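Local coordinates for protein inorganic pyrophosphatase (Coxiella burnetii, PDB 3TR4) that probably hydrolyses inorganic pyrophosphate to two phosphate ions with magnesium as cofactor, working as a homohexamer, at residues R88-G93 with P111-C116. Numbering follows the deposited sequence.
Sequences RVRALG and PVVKAC
Val89 and Pro111 form an antiparallel, non-hydrogen-bonded pair, their CA atoms 4.2 Å apart and their side chains diverging. The backbone bond beside this pair runs from Val112 N to Arg88 O at 3.1 Å; it is nearly straight at the hydrogen (164°). It joins strand 86-99 to the first residue beyond strand 106-111, where 113-115 adopt helical angles. That turn is closed by Val112 O, which accepts from both Ala115 N and Cys116 N.

The second polar set centres on Pro111 O. Arg90 reaches it with a chain extended from CG to NE, and the resulting NE bond is weak, 3.3 Å long and bent to 126°. A water reinforces the link: it accepts from Arg90 NH2 at 3.0 Å, lying in plane at the guanidinium edge, and donates to the carbonyls of Pro111 and Cys116. Arg90 NH1 is bound by the carbonyl of Ile122, a second anchor in the loop that follows.

Van der Waals contact comes mainly from Val112, whose CG1 lies 3.6 Å from Arg88 O while CG2 sits over one face of the Arg88 guanidinium. Val113 CG2 approaches Arg90 NE obliquely at 4.0 Å.

Like charges also meet: Arg88 NH1 and Lys114 NZ are 3.9 Å apart, with Lys114 CD at the guanidinium edge. Bent at chi3 (53°), Arg88 forms a salt bridge through NH2 with Asp16, whose charge probably offsets some of the repulsion.

Across the subunit boundary, Pro111 and Cys116 pack on Phe46 of a neighbouring subunit. Arg90 and its water thus tie the carbonyls of Pro111, at the end of strand 106-111, and of Cys116 and Ile122 in the loop after it to the central sheet, linking a loop that packs on another subunit to strand 86-99.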
ATOM      1  N   ARG B  88       8.491  22.557  -8.136  1.00 20.28           N
ATOM      2  CA  ARG B  88       9.580  23.348  -8.679  1.00 24.02           C
ATOM      3  C   ARG B  88      10.871  22.544  -8.620  1.00 24.54           C
ATOM      4  O   ARG B  88      11.258  22.053  -7.558  1.00 23.12           O
ATOM      5  CB  ARG B  88       9.719  24.656  -7.898  1.00 33.31           C
ATOM      6  CG  ARG B  88       8.505  25.571  -8.039  1.00 43.83           C
ATOM      7  CD  ARG B  88       8.593  26.791  -7.133  1.00 48.61           C
ATOM      8  NE  ARG B  88       9.846  27.517  -7.311  1.00 56.95           N
ATOM      9  CZ  ARG B  88      10.678  27.818  -6.320  1.00 60.94           C
ATOM     10  NH1 ARG B  88      10.386  27.464  -5.075  1.00 61.24           N
ATOM     11  NH2 ARG B  88      11.801  28.477  -6.569  1.00 62.02           N
ATOM     12  N   VAL B  89      11.531  22.410  -9.766  1.00 25.89           N
ATOM     13  CA  VAL B  89      12.704  21.552  -9.876  1.00 22.69           C
ATOM     14  C   VAL B  89      13.880  22.260 -10.538  1.00 21.55           C
ATOM     15  O   VAL B  89      13.742  23.357 -11.080  1.00 24.02           O
ATOM     16  CB  VAL B  89      12.378  20.260 -10.674  1.00 23.29           C
ATOM     17  CG1 VAL B  89      11.225  19.514 -10.029  1.00 19.99           C
ATOM     18  CG2 VAL B  89      12.050  20.594 -12.118  1.00 19.45           C
ATOM     19  N   ARG B  90      15.044  21.623 -10.475  1.00 20.06           N
ATOM     20  CA  ARG B  90      16.245  22.128 -11.122  1.00 26.08           C
ATOM     21  C   ARG B  90      16.894  20.981 -11.886  1.00 23.32           C
ATOM     22  O   ARG B  90      16.941  19.854 -11.393  1.00 23.34           O
ATOM     23  CB  ARG B  90      17.210  22.710 -10.083  1.00 25.44           C
ATOM     24  CG  ARG B  90      17.516  21.767  -8.930  1.00 29.03           C
ATOM     25  CD  ARG B  90      18.364  22.439  -7.852  1.00 29.09           C
ATOM     26  NE  ARG B  90      18.668  21.520  -6.759  1.00 23.69           N
ATOM     27  CZ  ARG B  90      19.709  20.695  -6.744  1.00 23.64           C
ATOM     28  NH1 ARG B  90      20.554  20.675  -7.765  1.00 22.62           N
ATOM     29  NH2 ARG B  90      19.904  19.889  -5.708  1.00 23.20           N
ATOM     30  N   ALA B  91      17.388  21.261 -13.087  1.00 25.59           N
ATOM     31  CA  ALA B  91      17.934  20.212 -13.949  1.00 28.59           C
ATOM     32  C   ALA B  91      19.356  19.784 -13.584  1.00 32.90           C
ATOM     33  O   ALA B  91      20.164  20.586 -13.116  1.00 31.19           O
ATOM     34  CB  ALA B  91      17.870  20.637 -15.411  1.00 24.65           C
ATOM     35  N   LEU B  92      19.647  18.506 -13.809  1.00 30.42           N
ATOM     36  CA  LEU B  92      20.985  17.964 -13.627  1.00 24.21           C
ATOM     37  C   LEU B  92      21.573  17.599 -14.981  1.00 28.11           C
ATOM     38  O   LEU B  92      22.786  17.636 -15.184  1.00 33.57           O
ATOM     39  CB  LEU B  92      20.937  16.710 -12.759  1.00 21.61           C
ATOM     40  CG  LEU B  92      20.464  16.866 -11.317  1.00 26.59           C
ATOM     41  CD1 LEU B  92      20.442  15.507 -10.640  1.00 29.14           C
ATOM     42  CD2 LEU B  92      21.365  17.836 -10.560  1.00 28.02           C
ATOM     43  N   GLY B  93      20.701  17.228 -15.908  1.00 25.96           N
ATOM     44  CA  GLY B  93      21.138  16.773 -17.210  1.00 25.70           C
ATOM     45  C   GLY B  93      19.954  16.335 -18.041  1.00 25.31           C
ATOM     46  O   GLY B  93      18.806  16.636 -17.713  1.00 22.32           O
ATOM     47  N   PRO B 111      14.275  18.286  -6.894  1.00 20.27           N
ATOM     48  CA  PRO B 111      13.546  19.451  -6.380  1.00 18.97           C
ATOM     49  C   PRO B 111      14.508  20.601  -6.098  1.00 24.93           C
ATOM     50  O   PRO B 111      15.695  20.351  -5.865  1.00 20.25           O
ATOM     51  CB  PRO B 111      12.946  18.938  -5.064  1.00 19.98           C
ATOM     52  CG  PRO B 111      12.943  17.443  -5.192  1.00 17.91           C
ATOM     53  CD  PRO B 111      14.171  17.126  -5.991  1.00 21.53           C
ATOM     54  N   VAL B 112      14.019  21.837  -6.132  1.00 26.57           N
ATOM     55  CA  VAL B 112      14.847  22.970  -5.731  1.00 26.83           C
ATOM     56  C   VAL B 112      15.296  22.756  -4.289  1.00 25.87           C
ATOM     57  O   VAL B 112      14.652  22.028  -3.534  1.00 25.54           O
ATOM     58  CB  VAL B 112      14.108  24.320  -5.863  1.00 28.28           C
ATOM     59  CG1 VAL B 112      13.809  24.626  -7.332  1.00 27.94           C
ATOM     60  CG2 VAL B 112      12.832  24.320  -5.037  1.00 27.53           C
ATOM     61  N   VAL B 113      16.407  23.378  -3.909  1.00 25.29           N
ATOM     62  CA  VAL B 113      16.973  23.169  -2.576  1.00 28.13           C
ATOM     63  C   VAL B 113      15.971  23.467  -1.460  1.00 31.49           C
ATOM     64  O   VAL B 113      15.874  22.720  -0.486  1.00 29.31           O
ATOM     65  CB  VAL B 113      18.248  24.006  -2.365  1.00 30.17           C
ATOM     66  CG1 VAL B 113      18.743  23.860  -0.937  1.00 33.30           C
ATOM     67  CG2 VAL B 113      19.325  23.584  -3.362  1.00 29.06           C
ATOM     68  N   LYS B 114      15.228  24.560  -1.611  1.00 30.91           N
ATOM     69  CA  LYS B 114      14.197  24.935  -0.648  1.00 35.55           C
ATOM     70  C   LYS B 114      13.246  23.787  -0.330  1.00 33.64           C
ATOM     71  O   LYS B 114      12.823  23.617   0.816  1.00 33.82           O
ATOM     72  CB  LYS B 114      13.393  26.125  -1.179  1.00 47.01           C
ATOM     73  CG  LYS B 114      12.061  26.339  -0.473  1.00 57.54           C
ATOM     74  CD  LYS B 114      11.222  27.389  -1.185  1.00 66.84           C
ATOM     75  CE  LYS B 114      11.978  28.705  -1.313  1.00 75.65           C
ATOM     76  NZ  LYS B 114      11.188  29.743  -2.035  1.00 79.94           N
ATOM     77  N   ALA B 115      12.904  23.006  -1.351  1.00 28.88           N
ATOM     78  CA  ALA B 115      11.939  21.922  -1.195  1.00 29.95           C
ATOM     79  C   ALA B 115      12.601  20.621  -0.747  1.00 35.08           C
ATOM     80  O   ALA B 115      11.968  19.785  -0.102  1.00 35.64           O
ATOM     81  CB  ALA B 115      11.165  21.711  -2.489  1.00 31.18           C
ATOM     82  N   CYS B 116      13.875  20.449  -1.085  1.00 33.52           N
ATOM     83  CA  CYS B 116      14.596  19.246  -0.685  1.00 30.40           C
ATOM     84  C   CYS B 116      16.044  19.538  -0.297  1.00 30.57           C
ATOM     85  O   CYS B 116      16.938  19.509  -1.140  1.00 24.60           O
ATOM     86  CB  CYS B 116      14.549  18.192  -1.794  1.00 30.16           C
ATOM     87  SG  CYS B 116      15.170  16.568  -1.292  1.00 34.22           S
TER
HETATM   88  O   HOH W   1      17.639  19.859  -3.809  1.00 25.49           O